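Tail spike protein gp49 (Pseudomonas phage LKA1, PDB 4RU4) forms the trimeric tailspike of the phage and acts as a lyase on the O-specific polysaccharide of Pseudomonas, probably clearing the way to the cell surface. Local coordinates at residues Ser52-Trp57 with Gln78-Ile83; Ile124-Ala129 with Ala190-Thr195; Ser157-Arg162 with Glu376-Thr381; Ser230-Asp235 with Cys251-Ile256. All coordinates share one frame; numbering follows the deposited sequence. Where two conformers were deposited one is given.

Contact 1 of 4, residues Ser52-Trp57 with Gln78-Ile83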
loop_
_atom_site.group_PDB
_atom_site.type_symbol
_atom_site.label_atom_id
_atom_site.label_comp_id
_atom_site.label_asym_id
_atom_site.label_seq_id
_atom_site.Cartn_x
_atom_site.Cartn_y
_atom_site.Cartn_z
ATOM N N SER B 52 16.814 51.063 -0.685
ATOM C CA SER B 52 17.021 50.170 -1.823
ATOM C C SER B 52 16.245 48.845 -1.682
ATOM O O SER B 52 16.233 48.041 -2.618
ATOM C CB SER B 52 18.513 49.904 -1.993
ATOM O OG SER B 52 19.049 49.465 -0.762
ATOM N N ASP B 53 15.617 48.613 -0.524
ATOM C CA ASP B 53 14.738 47.433 -0.347
ATOM C C ASP B 53 13.581 47.471 -1.350
ATOM O O ASP B 53 13.078 48.541 -1.691
ATOM C CB ASP B 53 14.108 47.395 1.054
ATOM C CG ASP B 53 15.103 47.031 2.144
ATOM O OD1 ASP B 53 16.179 46.484 1.821
ATOM O OD2 ASP B 53 14.794 47.307 3.320
ATOM N N GLU B 54 13.116 46.301 -1.768
ATOM C CA GLU B 54 11.993 46.212 -2.693
ATOM C C GLU B 54 10.671 46.572 -2.023
ATOM O O GLU B 54 10.379 46.126 -0.910
ATOM C CB GLU B 54 11.895 44.780 -3.261
ATOM C CG GLU B 54 13.066 44.389 -4.177
ATOM C CD GLU B 54 12.995 45.039 -5.556
ATOM O OE1 GLU B 54 11.934 45.592 -5.914
ATOM O OE2 GLU B 54 14.008 44.991 -6.290
ATOM N N ILE B 55 9.866 47.372 -2.707
ATOM C CA ILE B 55 8.511 47.633 -2.255
ATOM C C ILE B 55 7.706 46.320 -2.066
ATOM O O ILE B 55 6.978 46.183 -1.085
ATOM C CB ILE B 55 7.801 48.616 -3.229
ATOM C CG1 ILE B 55 8.382 50.034 -3.046
ATOM C CG2 ILE B 55 6.270 48.589 -3.032
ATOM C CD1 ILE B 55 8.122 51.009 -4.226
ATOM N N ASP B 56 7.870 45.348 -2.971
ATOM C CA ASP B 56 7.126 44.087 -2.849
ATOM C C ASP B 56 7.489 43.376 -1.558
ATOM O O ASP B 56 6.623 42.805 -0.890
ATOM C CB ASP B 56 7.401 43.142 -4.025
ATOM C CG ASP B 56 6.785 43.627 -5.341
ATOM O OD1 ASP B 56 5.757 44.339 -5.308
ATOM O OD2 ASP B 56 7.347 43.290 -6.407
ATOM N N TRP B 57 8.773 43.403 -1.206
ATOM C CA TRP B 57 9.184 42.767 0.038
ATOM C C TRP B 57 8.597 43.507 1.244
ATOM O O TRP B 57 8.012 42.891 2.160
ATOM C CB TRP B 57 10.716 42.680 0.167
ATOM C CG TRP B 57 11.066 42.307 1.605
ATOM C CD1 TRP B 57 11.101 41.045 2.143
ATOM C CD2 TRP B 57 11.362 43.211 2.680
ATOM N NE1 TRP B 57 11.421 41.105 3.478
ATOM C CE2 TRP B 57 11.578 42.424 3.836
ATOM C CE3 TRP B 57 11.466 44.601 2.775
ATOM C CZ2 TRP B 57 11.885 42.983 5.054
ATOM C CZ3 TRP B 57 11.784 45.167 4.000
ATOM C CH2 TRP B 57 11.994 44.357 5.120
ATOM N N GLN B 78 8.922 40.899 -6.286
ATOM C CA GLN B 78 10.373 40.909 -6.200
ATOM C C GLN B 78 10.790 41.215 -4.777
ATOM O O GLN B 78 10.418 42.263 -4.229
ATOM C CB GLN B 78 10.963 41.969 -7.145
ATOM C CG GLN B 78 10.328 41.940 -8.551
ATOM C CD GLN B 78 10.589 40.617 -9.252
ATOM O OE1 GLN B 78 11.744 40.276 -9.541
ATOM N NE2 GLN B 78 9.519 39.829 -9.470
ATOM N N ILE B 79 11.567 40.313 -4.177
ATOM C CA ILE B 79 11.994 40.517 -2.798
ATOM C C ILE B 79 13.509 40.409 -2.661
ATOM O O ILE B 79 14.148 39.598 -3.325
ATOM C CB ILE B 79 11.280 39.551 -1.824
ATOM C CG1 ILE B 79 11.686 38.096 -2.109
ATOM C CG2 ILE B 79 9.761 39.757 -1.912
ATOM C CD1 ILE B 79 11.317 37.082 -1.014
ATOM N N ASN B 80 14.095 41.248 -1.819
ATOM C CA ASN B 80 15.538 41.207 -1.661
ATOM C C ASN B 80 15.902 40.722 -0.264
ATOM O O ASN B 80 17.078 40.695 0.099
ATOM C CB ASN B 80 16.126 42.601 -1.883
ATOM C CG ASN B 80 15.618 43.593 -0.878
ATOM O OD1 ASN B 80 14.429 43.916 -0.864
ATOM N ND2 ASN B 80 16.506 44.077 -0.013
ATOM N N ARG B 81 14.896 40.345 0.513
ATOM C CA ARG B 81 15.123 39.834 1.875
ATOM C C ARG B 81 14.123 38.743 2.122
ATOM O O ARG B 81 13.066 38.716 1.491
ATOM C CB ARG B 81 14.849 40.918 2.938
ATOM C CG ARG B 81 15.791 42.091 2.908
ATOM C CD ARG B 81 15.611 43.058 4.099
ATOM N NE ARG B 81 16.384 44.245 3.790
ATOM C CZ ARG B 81 17.683 44.366 4.033
ATOM N NH1 ARG B 81 18.340 43.395 4.661
ATOM N NH2 ARG B 81 18.323 45.473 3.680
ATOM N N GLY B 82 14.408 37.881 3.097
ATOM C CA GLY B 82 13.461 36.845 3.423
ATOM C C GLY B 82 12.166 37.421 3.980
ATOM O O GLY B 82 12.155 38.489 4.586
ATOM N N ILE B 83 11.072 36.698 3.769
ATOM C CA ILE B 83 9.811 36.990 4.434
ATOM C C ILE B 83 9.713 36.070 5.657
ATOM O O ILE B 83 9.613 34.851 5.516
ATOM C CB ILE B 83 8.627 36.727 3.487
ATOM C CG1 ILE B 83 8.800 37.543 2.193
ATOM C CG2 ILE B 83 7.287 36.994 4.210
ATOM C CD1 ILE B 83 7.862 37.122 1.064
#

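Contact 2 of 4, residues Ile124-Ala129 with Ala190-Thr195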
loop_
_atom_site.group_PDB
_atom_site.type_symbol
_atom_site.label_atom_id
_atom_site.label_comp_id
_atom_site.label_asym_id
_atom_site.label_seq_id
_atom_site.Cartn_x
_atom_site.Cartn_y
_atom_site.Cartn_z
ATOM N N ILE B 124 12.412 15.978 34.562
ATOM C CA ILE B 124 11.593 14.805 34.824
ATOM C C ILE B 124 12.400 13.687 35.504
ATOM O O ILE B 124 13.629 13.663 35.401
ATOM C CB ILE B 124 10.966 14.259 33.508
ATOM C CG1 ILE B 124 12.054 13.785 32.530
ATOM C CG2 ILE B 124 10.090 15.336 32.832
ATOM C CD1 ILE B 124 11.476 12.951 31.326
ATOM N N SER B 125 11.699 12.776 36.199
ATOM C CA SER B 125 12.296 11.539 36.702
ATOM C C SER B 125 12.667 10.652 35.526
ATOM O O SER B 125 12.079 10.764 34.452
ATOM C CB SER B 125 11.286 10.738 37.520
ATOM O OG SER B 125 10.800 11.486 38.590
ATOM N N SER B 126 13.608 9.741 35.748
ATOM C CA SER B 126 13.906 8.688 34.775
ATOM C C SER B 126 12.652 7.915 34.364
ATOM O O SER B 126 11.754 7.676 35.177
ATOM C CB SER B 126 14.974 7.752 35.362
ATOM O OG SER B 126 16.151 8.503 35.603
ATOM N N VAL B 127 12.587 7.524 33.095
ATOM C CA VAL B 127 11.408 6.871 32.558
ATOM C C VAL B 127 11.836 5.732 31.603
ATOM O O VAL B 127 12.890 5.820 30.939
ATOM C CB VAL B 127 10.476 7.913 31.875
ATOM C CG1 VAL B 127 11.176 8.587 30.673
ATOM C CG2 VAL B 127 9.134 7.289 31.471
ATOM N N SER B 128 11.038 4.667 31.561
ATOM C CA SER B 128 11.332 3.516 30.706
ATOM C C SER B 128 10.755 3.675 29.301
ATOM O O SER B 128 9.795 4.419 29.090
ATOM C CB SER B 128 10.807 2.220 31.333
ATOM O OG SER B 128 11.447 1.945 32.569
ATOM N N ALA B 129 11.339 2.961 28.343
ATOM C CA ALA B 129 10.786 2.934 27.000
ATOM C C ALA B 129 9.421 2.272 27.099
ATOM O O ALA B 129 9.224 1.383 27.932
ATOM C CB ALA B 129 11.715 2.142 26.049
ATOM N N ALA B 190 14.008 5.009 26.487
ATOM C CA ALA B 190 14.125 5.239 27.916
ATOM C C ALA B 190 15.025 6.447 28.107
ATOM O O ALA B 190 15.919 6.687 27.280
ATOM C CB ALA B 190 14.773 3.998 28.579
ATOM N N TYR B 191 14.807 7.199 29.187
ATOM C CA TYR B 191 15.614 8.383 29.511
ATOM C C TYR B 191 15.980 8.403 30.993
ATOM O O TYR B 191 15.116 8.161 31.855
ATOM C CB TYR B 191 14.868 9.672 29.158
ATOM C CG TYR B 191 14.491 9.676 27.700
ATOM C CD1 TYR B 191 15.443 9.950 26.727
ATOM C CD2 TYR B 191 13.206 9.325 27.300
ATOM C CE1 TYR B 191 15.120 9.910 25.385
ATOM C CE2 TYR B 191 12.870 9.258 25.953
ATOM C CZ TYR B 191 13.830 9.554 24.994
ATOM O OH TYR B 191 13.497 9.484 23.649
ATOM N N ASP B 192 17.256 8.691 31.258
ATOM C CA ASP B 192 17.780 8.993 32.593
ATOM C C ASP B 192 17.396 10.442 32.875
ATOM O O ASP B 192 17.787 11.345 32.124
ATOM C CB ASP B 192 19.306 8.851 32.567
ATOM C CG ASP B 192 19.969 9.110 33.928
ATOM O OD1 ASP B 192 19.364 9.759 34.809
ATOM O OD2 ASP B 192 21.125 8.658 34.098
ATOM N N GLY B 193 16.626 10.656 33.943
ATOM C CA GLY B 193 16.073 11.964 34.229
ATOM C C GLY B 193 17.165 13.006 34.378
ATOM O O GLY B 193 16.950 14.190 34.103
ATOM N N ALA B 194 18.344 12.563 34.806
ATOM C CA ALA B 194 19.447 13.481 35.040
ATOM C C ALA B 194 20.138 13.911 33.760
ATOM O O ALA B 194 21.027 14.767 33.792
ATOM C CB ALA B 194 20.467 12.860 36.001
ATOM N N THR B 195 19.761 13.319 32.637
ATOM C CA THR B 195 20.452 13.622 31.385
ATOM C C THR B 195 19.617 14.352 30.325
ATOM O O THR B 195 20.131 14.643 29.233
ATOM C CB THR B 195 20.949 12.345 30.737
ATOM O OG1 THR B 195 19.811 11.555 30.369
ATOM C CG2 THR B 195 21.792 11.563 31.707
HETATM O O HOH W 1 14.967 15.960 33.227
#

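Contact 3 of 4, residues Ser157-Arg162 with Glu376-Thr381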
loop_
_atom_site.group_PDB
_atom_site.type_symbol
_atom_site.label_atom_id
_atom_site.label_comp_id
_atom_site.label_asym_id
_atom_site.label_seq_id
_atom_site.Cartn_x
_atom_site.Cartn_y
_atom_site.Cartn_z
ATOM N N SER B 157 23.847 10.535 21.706
ATOM C CA SER B 157 23.005 9.827 22.659
ATOM C C SER B 157 21.955 8.896 21.980
ATOM O O SER B 157 21.489 7.944 22.604
ATOM C CB SER B 157 22.393 10.773 23.698
ATOM O OG SER B 157 21.784 11.922 23.116
ATOM N N PHE B 158 21.615 9.134 20.712
ATOM C CA PHE B 158 20.796 8.144 19.991
ATOM C C PHE B 158 21.674 7.144 19.170
ATOM O O PHE B 158 21.485 5.920 19.218
ATOM C CB PHE B 158 19.790 8.837 19.054
ATOM C CG PHE B 158 19.019 7.869 18.154
ATOM C CD1 PHE B 158 17.960 7.125 18.658
ATOM C CD2 PHE B 158 19.365 7.711 16.819
ATOM C CE1 PHE B 158 17.244 6.215 17.826
ATOM C CE2 PHE B 158 18.675 6.810 15.992
ATOM C CZ PHE B 158 17.611 6.073 16.499
ATOM N N SER B 159 22.595 7.684 18.389
ATOM C CA SER B 159 23.494 6.861 17.562
ATOM C C SER B 159 24.931 7.374 17.555
ATOM O O SER B 159 25.175 8.589 17.469
ATOM C CB SER B 159 22.962 6.783 16.124
ATOM O OG SER B 159 23.925 6.207 15.271
ATOM N N GLY B 160 25.893 6.453 17.617
ATOM C CA GLY B 160 27.280 6.837 17.619
ATOM C C GLY B 160 27.798 7.219 16.239
ATOM O O GLY B 160 28.931 7.681 16.121
ATOM N N PHE B 161 26.991 7.011 15.195
ATOM C CA PHE B 161 27.483 7.244 13.833
ATOM C C PHE B 161 27.783 8.731 13.576
ATOM O O PHE B 161 28.670 9.052 12.795
ATOM C CB PHE B 161 26.511 6.677 12.783
ATOM C CG PHE B 161 26.643 5.173 12.562
ATOM C CD1 PHE B 161 27.655 4.666 11.745
ATOM C CD2 PHE B 161 25.759 4.281 13.155
ATOM C CE1 PHE B 161 27.776 3.302 11.523
ATOM C CE2 PHE B 161 25.866 2.882 12.929
ATOM C CZ PHE B 161 26.888 2.408 12.118
ATOM N N ARG B 162 27.036 9.624 14.216
ATOM C CA ARG B 162 27.306 11.072 14.137
ATOM C C ARG B 162 27.058 11.719 15.464
ATOM O O ARG B 162 26.150 11.337 16.180
ATOM C CB ARG B 162 26.406 11.791 13.094
ATOM C CG ARG B 162 26.609 11.248 11.686
ATOM C CD ARG B 162 26.361 12.262 10.572
ATOM N NE ARG B 162 26.049 11.578 9.319
ATOM C CZ ARG B 162 25.976 12.175 8.121
ATOM N NH1 ARG B 162 26.255 13.471 7.986
ATOM N NH2 ARG B 162 25.627 11.471 7.045
ATOM N N GLU B 376 25.058 3.710 8.477
ATOM C CA GLU B 376 24.676 4.211 9.793
ATOM C C GLU B 376 23.551 3.373 10.390
ATOM O O GLU B 376 22.546 3.905 10.910
ATOM C CB GLU B 376 24.292 5.714 9.710
ATOM C CG GLU B 376 25.398 6.584 9.082
ATOM C CD GLU B 376 25.146 8.107 9.166
ATOM O OE1 GLU B 376 23.971 8.540 9.275
ATOM O OE2 GLU B 376 26.134 8.882 9.072
ATOM N N ILE B 377 23.718 2.051 10.299
ATOM C CA ILE B 377 22.732 1.108 10.820
ATOM C C ILE B 377 22.900 0.984 12.338
ATOM O O ILE B 377 23.894 0.432 12.822
ATOM C CB ILE B 377 22.848 -0.287 10.130
ATOM C CG1 ILE B 377 22.499 -0.161 8.631
ATOM C CG2 ILE B 377 21.954 -1.313 10.818
ATOM C CD1 ILE B 377 21.029 0.242 8.348
ATOM N N LEU B 378 21.932 1.506 13.088
ATOM C CA LEU B 378 21.939 1.357 14.543
ATOM C C LEU B 378 21.545 -0.085 14.919
ATOM O O LEU B 378 22.104 -0.702 15.847
ATOM C CB LEU B 378 20.969 2.355 15.206
ATOM C CG LEU B 378 20.957 2.343 16.740
ATOM C CD1 LEU B 378 22.274 2.889 17.303
ATOM C CD2 LEU B 378 19.770 3.129 17.323
ATOM N N GLY B 379 20.592 -0.617 14.167
ATOM C CA GLY B 379 19.986 -1.895 14.480
ATOM C C GLY B 379 18.484 -1.857 14.281
ATOM O O GLY B 379 17.904 -0.831 13.896
ATOM N N GLY B 380 17.843 -2.998 14.502
ATOM C CA GLY B 380 16.408 -3.104 14.281
ATOM C C GLY B 380 16.088 -3.764 12.951
ATOM O O GLY B 380 16.848 -4.582 12.451
ATOM N N THR B 381 14.947 -3.419 12.371
ATOM C CA THR B 381 14.459 -4.173 11.230
ATOM C C THR B 381 14.405 -3.281 10.001
ATOM O O THR B 381 13.921 -2.144 10.064
ATOM C CB THR B 381 13.055 -4.725 11.567
ATOM O OG1 THR B 381 13.174 -5.628 12.673
ATOM C CG2 THR B 381 12.419 -5.449 10.377
HETATM O O HOH W 2 22.451 5.300 13.224
HETATM O O HOH W 3 28.760 8.393 10.183
#

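Contact 4 of 4, residues Ser230-Asp235 with Cys251-Ile256. With EDO (1,2-ethanediol), chain S.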
loop_
_atom_site.group_PDB
_atom_site.type_symbol
_atom_site.label_atom_id
_atom_site.label_comp_id
_atom_site.label_asym_id
_atom_site.label_seq_id
_atom_site.Cartn_x
_atom_site.Cartn_y
_atom_site.Cartn_z
ATOM N N SER B 230 2.143 20.952 13.827
ATOM C CA SER B 230 1.246 20.772 12.680
ATOM C C SER B 230 1.274 21.883 11.618
ATOM O O SER B 230 0.206 22.348 11.156
ATOM C CB SER B 230 -0.183 20.504 13.139
ATOM O OG SER B 230 -0.213 19.325 13.937
ATOM N N PRO B 231 2.486 22.287 11.197
ATOM C CA PRO B 231 2.470 23.212 10.058
ATOM C C PRO B 231 1.984 22.497 8.806
ATOM O O PRO B 231 2.106 21.268 8.684
ATOM C CB PRO B 231 3.939 23.619 9.910
ATOM C CG PRO B 231 4.711 22.404 10.416
ATOM C CD PRO B 231 3.848 21.829 11.539
ATOM N N ARG B 232 1.442 23.277 7.869
ATOM C CA ARG B 232 0.835 22.738 6.656
ATOM C C ARG B 232 1.401 23.442 5.442
ATOM O O ARG B 232 1.463 24.680 5.408
ATOM C CB ARG B 232 -0.682 22.961 6.716
ATOM C CG ARG B 232 -1.378 22.157 7.827
ATOM C CD ARG B 232 -1.321 20.686 7.484
ATOM N NE ARG B 232 -1.928 19.793 8.474
ATOM C CZ ARG B 232 -1.246 19.165 9.436
ATOM N NH1 ARG B 232 0.065 19.387 9.579
ATOM N NH2 ARG B 232 -1.888 18.346 10.279
ATOM N N VAL B 233 1.868 22.674 4.458
ATOM C CA VAL B 233 2.293 23.241 3.161
ATOM C C VAL B 233 1.537 22.454 2.094
ATOM O O VAL B 233 1.589 21.213 2.084
ATOM C CB VAL B 233 3.813 23.098 2.937
ATOM C CG1 VAL B 233 4.223 23.666 1.552
ATOM C CG2 VAL B 233 4.602 23.795 4.061
ATOM N N ASP B 234 0.789 23.137 1.228
ATOM C CA ASP B 234 -0.078 22.417 0.300
ATOM C C ASP B 234 -0.116 23.156 -1.028
ATOM O O ASP B 234 -0.147 24.393 -1.051
ATOM C CB ASP B 234 -1.494 22.297 0.875
ATOM C CG ASP B 234 -2.453 21.595 -0.077
ATOM O OD1 ASP B 234 -2.147 20.467 -0.529
ATOM O OD2 ASP B 234 -3.501 22.190 -0.404
ATOM N N ASP B 235 -0.054 22.399 -2.117
ATOM C CA ASP B 235 -0.236 22.965 -3.445
ATOM C C ASP B 235 0.809 24.064 -3.714
ATOM O O ASP B 235 0.485 25.107 -4.262
ATOM C CB ASP B 235 -1.683 23.501 -3.539
ATOM C CG ASP B 235 -2.069 23.946 -4.931
ATOM O OD1 ASP B 235 -1.555 23.357 -5.908
ATOM O OD2 ASP B 235 -2.903 24.887 -5.039
ATOM N N CYS B 251 9.764 19.986 13.837
ATOM C CA CYS B 251 8.323 20.136 13.741
ATOM C C CYS B 251 7.644 18.841 14.130
ATOM O O CYS B 251 8.154 17.757 13.861
ATOM C CB CYS B 251 7.877 20.500 12.318
ATOM S SG CYS B 251 8.398 22.162 11.819
ATOM N N TYR B 252 6.468 18.977 14.707
ATOM C CA TYR B 252 5.621 17.840 15.068
ATOM C C TYR B 252 4.486 17.826 14.068
ATOM O O TYR B 252 3.798 18.845 13.921
ATOM C CB TYR B 252 5.049 18.059 16.461
ATOM C CG TYR B 252 4.290 16.867 17.015
ATOM C CD1 TYR B 252 4.947 15.673 17.284
ATOM C CD2 TYR B 252 2.917 16.944 17.265
ATOM C CE1 TYR B 252 4.255 14.574 17.804
ATOM C CE2 TYR B 252 2.220 15.867 17.791
ATOM C CZ TYR B 252 2.898 14.678 18.063
ATOM O OH TYR B 252 2.201 13.594 18.575
ATOM N N ASP B 253 4.315 16.709 13.355
ATOM C CA ASP B 253 3.213 16.549 12.399
ATOM C C ASP B 253 3.270 17.589 11.261
ATOM O O ASP B 253 2.241 18.142 10.849
ATOM C CB ASP B 253 1.847 16.594 13.122
ATOM C CG ASP B 253 0.656 16.436 12.160
ATOM O OD1 ASP B 253 0.747 15.578 11.268
ATOM O OD2 ASP B 253 -0.356 17.182 12.284
ATOM N N ALA B 254 4.471 17.868 10.762
ATOM C CA ALA B 254 4.591 18.702 9.569
ATOM C C ALA B 254 4.055 17.908 8.384
ATOM O O ALA B 254 4.452 16.764 8.180
ATOM C CB ALA B 254 6.040 19.071 9.328
ATOM N N LYS B 255 3.167 18.508 7.587
ATOM C CA LYS B 255 2.705 17.830 6.377
ATOM C C LYS B 255 2.894 18.717 5.149
ATOM O O LYS B 255 2.422 19.858 5.133
ATOM C CB LYS B 255 1.238 17.425 6.503
ATOM C CG LYS B 255 0.989 16.261 7.480
ATOM C CD LYS B 255 -0.455 15.761 7.410
ATOM C CE LYS B 255 -0.618 14.490 8.224
ATOM N NZ LYS B 255 -1.448 14.725 9.411
ATOM N N ILE B 256 3.565 18.189 4.125
ATOM C CA ILE B 256 3.591 18.853 2.826
ATOM C C ILE B 256 2.867 17.964 1.828
ATOM O O ILE B 256 3.178 16.768 1.716
ATOM C CB ILE B 256 4.991 19.180 2.331
ATOM C CG1 ILE B 256 4.925 19.781 0.909
ATOM C CG2 ILE B 256 5.921 17.934 2.327
ATOM C CD1 ILE B 256 6.187 20.574 0.550
HETATM C C1 EDO S . 2.183 21.801 -7.318
HETATM O O1 EDO S . 1.421 20.596 -7.423
HETATM C C2 EDO S . 1.535 22.885 -8.156
HETATM O O2 EDO S . 0.141 22.866 -7.889
HETATM O O HOH W 4 -3.918 16.062 8.919
#

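Contact 1 of 4, residues Ser52-Trp57 with Gln78-Ile83
Asp-53 OD1 accepts three hydrogen bonds from the corner at residues 80-81. Arg-81 grips it side-on through NE and NH2, each 3.0 Å from OD1, in a salt bridge whose carboxylate and guanidinium planes stand 79° apart; Asn-80 ND2 adds the third bond. The other oxygen, OD2, is held by the backbone N of Val-49 and Ala-50, which fixes the rotation of the carboxylate. Asn-80 turns its OD1 back to Glu-54 N, 2.9 Å away and almost straight at 177°, ahead of the helix that begins at Ile-55. Inside the first turn of that helix, Asp-56 OD2 accepts from Gln-78 N (2.9 Å), while its OD1 accepts from the backbone N of Val-23 and of Gly-24. Trp-57 lays its indole along the corner, its chi1 of 167° swinging CG away from the backbone N: NE1 donates to Gly-82 O at 2.9 Å, and Arg-81 CB sits over the five-membered ring, 3.7 Å from its centroid, in a CH-pi contact. Trp-57 CB packs on Ile-79 CG2. A helix start is thus fastened to a strand corner at the N-terminal end of a right-handed parallel beta-helix, consistent with the N-terminal helical cap of pectate-lyase-like folds.

Contact 2 of 4, residues Ile124-Ala129 with Ala190-Thr195
Ser-126 meets the 190-195 loop along its whole side chain. Its CB lies 3.5 Å from Tyr-191 O and about as far from Gly-193 N, and with OG beside the backbone N (chi1 -61°) the hydroxyl reaches past Asp-192 CA to accept from Gly-193 N at 2.8 Å, an almost straight bond of 177°. Behind it the two backbones run antiparallel. Val-127 and Tyr-191 make one hydrogen-bonded pair, each N donating to the other's O, and this single bridge is flanked by CA-H...O contacts from Ser-126 CA to Tyr-191 O and from Ala-190 CA to Val-127 O. Both loops belong to the Ig-like region that projects from the beta-helix, and the bridge ties the loop after strand 113-120 to the one before strand 197-202, two strands that pair with each other. Val-127 and Tyr-191 point their side chains the same way, and CG1 of the valine comes to the edge of the phenol ring, 4.0 Å from CD2; at the far end of that ring, OH is hydrogen-bonded to Glu-169. Gly-193 lies tight against the other loop, its CA 3.2 Å from Ile-124 O, and lacking a side chain it lets the two backbones come this close. Asp-192 shapes the turn that presents it: OD1 accepts from Ala-194 N in an Asx turn, and its carbonyl O receives both N and OG1 of Thr-195. A water between Ile-124 N and Gly-193 O continues the join at this end.

Contact 3 of 4, residues Ser157-Arg162 with Glu376-Thr381
Phe-161 lies flat on the backbone of Glu-376: CA of the glutamate stands over the centre of the ring, 3.3 Å from the centroid and only 4° off the normal, a close CH-pi contact. The glutamate side chain then runs back past the phenylalanine in the opposite direction, its CB 3.7 Å from CG of Phe-161, while Ile-377 O comes to the ring edge at CE2. Extended beyond CG, the Glu-376 chain carries its carboxylate to Arg-162, whose NE donates to the syn lone pair of OE2 at 2.7 Å; NH2 adds a weak bond to the same oxygen, and the two flat groups stand nearly perpendicular, at 86°. A second patch is apolar. Leu-378 CD2 rests over one face of the Phe-158 ring, offset toward CZ at 3.7 Å, and its other methyl, CD1, touches Phe-158 O and Ser-159 CB. The contact docks a loop of the Ig-like region, between strands 147-151 and 168-177, onto the beta-helix where the chain passes from strand 372-377 to strand 380-385, so a domain inserted early in the chain folds back on coils formed more than 200 residues later. Two waters fill in the polar seam: one accepts from Ser-159 OG and donates to Glu-376 O, the other donates to both Phe-161 O and Glu-376 OE2. Ser-159 OG also accepts from Phe-161 N, 3.2 Å away, in an ST turn that sets the loop's shape. Farther out, Tyr-165 OH and Gly-333 N hold Glu-376 OE1 and steady the carboxylate for Arg-162, and Thr-413 and Asn-415 pack against Phe-161.

Contact 4 of 4, residues Ser230-Asp235 with Cys251-Ile256
Strands 232-234 and 254-256 run parallel, 4° apart and 4.9 Å between axes, joined by Lys-255 N to Pro-231 O (3.2 Å) and Val-233 N to Lys-255 O (2.9 Å), with Ser-230 N bonded to Tyr-252 O where the chain enters the strand. On the face of Arg-232 and Lys-255 the arginine chain folds over about CB-CG (chi2 -68°), bringing its guanidinium back end-on to Asp-253: NH1 donates to the backbone O and NH2 to OD2, each at 2.8 Å. NH1 also reaches Pro-231 O. Ser-230 OG gives its proton to the anti lone pair of the same OD2, and Lys-255 NZ forms a salt bridge to the syn lone pair of OD1, so both oxygens of the aspartate are held. This is the stacking of successive coils in a parallel beta-helix, with Arg-232 beside Lys-255 and Val-233 beside Ile-256. Lys-255 CD lies over the centre of the guanidinium, 4.0 Å above its plane; the two cations share Asp-253, which probably offsets their proximity. On the opposite face, turned into the helix interior, Val-233 CG1 and Ile-256 CD1 lie side by side at 3.8 Å, with Phe-248 touching both. Nearer the strand starts, Pro-231 CG packs on Ala-254 CB. Asn-260 of the second subunit approaches the polar cluster through weak hydrogen bonds to Ser-230, Arg-232 and Asp-253.

Contacts 1 and 4 are buried, contact 3 is partly so, and contact 2 lies at the surface of the Ig-like region. Contacts 1, 3 and 4 all reach the strands of the beta-helix: contact 4 joins neighbouring coils, contact 1 attaches a helix near the N-terminal end, and contact 3 brings the Ig-like region back to a later coil, enclosing contact 4 within its chain loop. Contact 2 stays within that region, its centre about 20 Å from that of contact 3. Charged pairs mark contacts 1, 3 and 4, whereas contact 2 relies on backbone and hydroxyl bonds. Contacts 3 and 4 also touch the second subunit; no other chain of the assembly touches contacts 1 and 2.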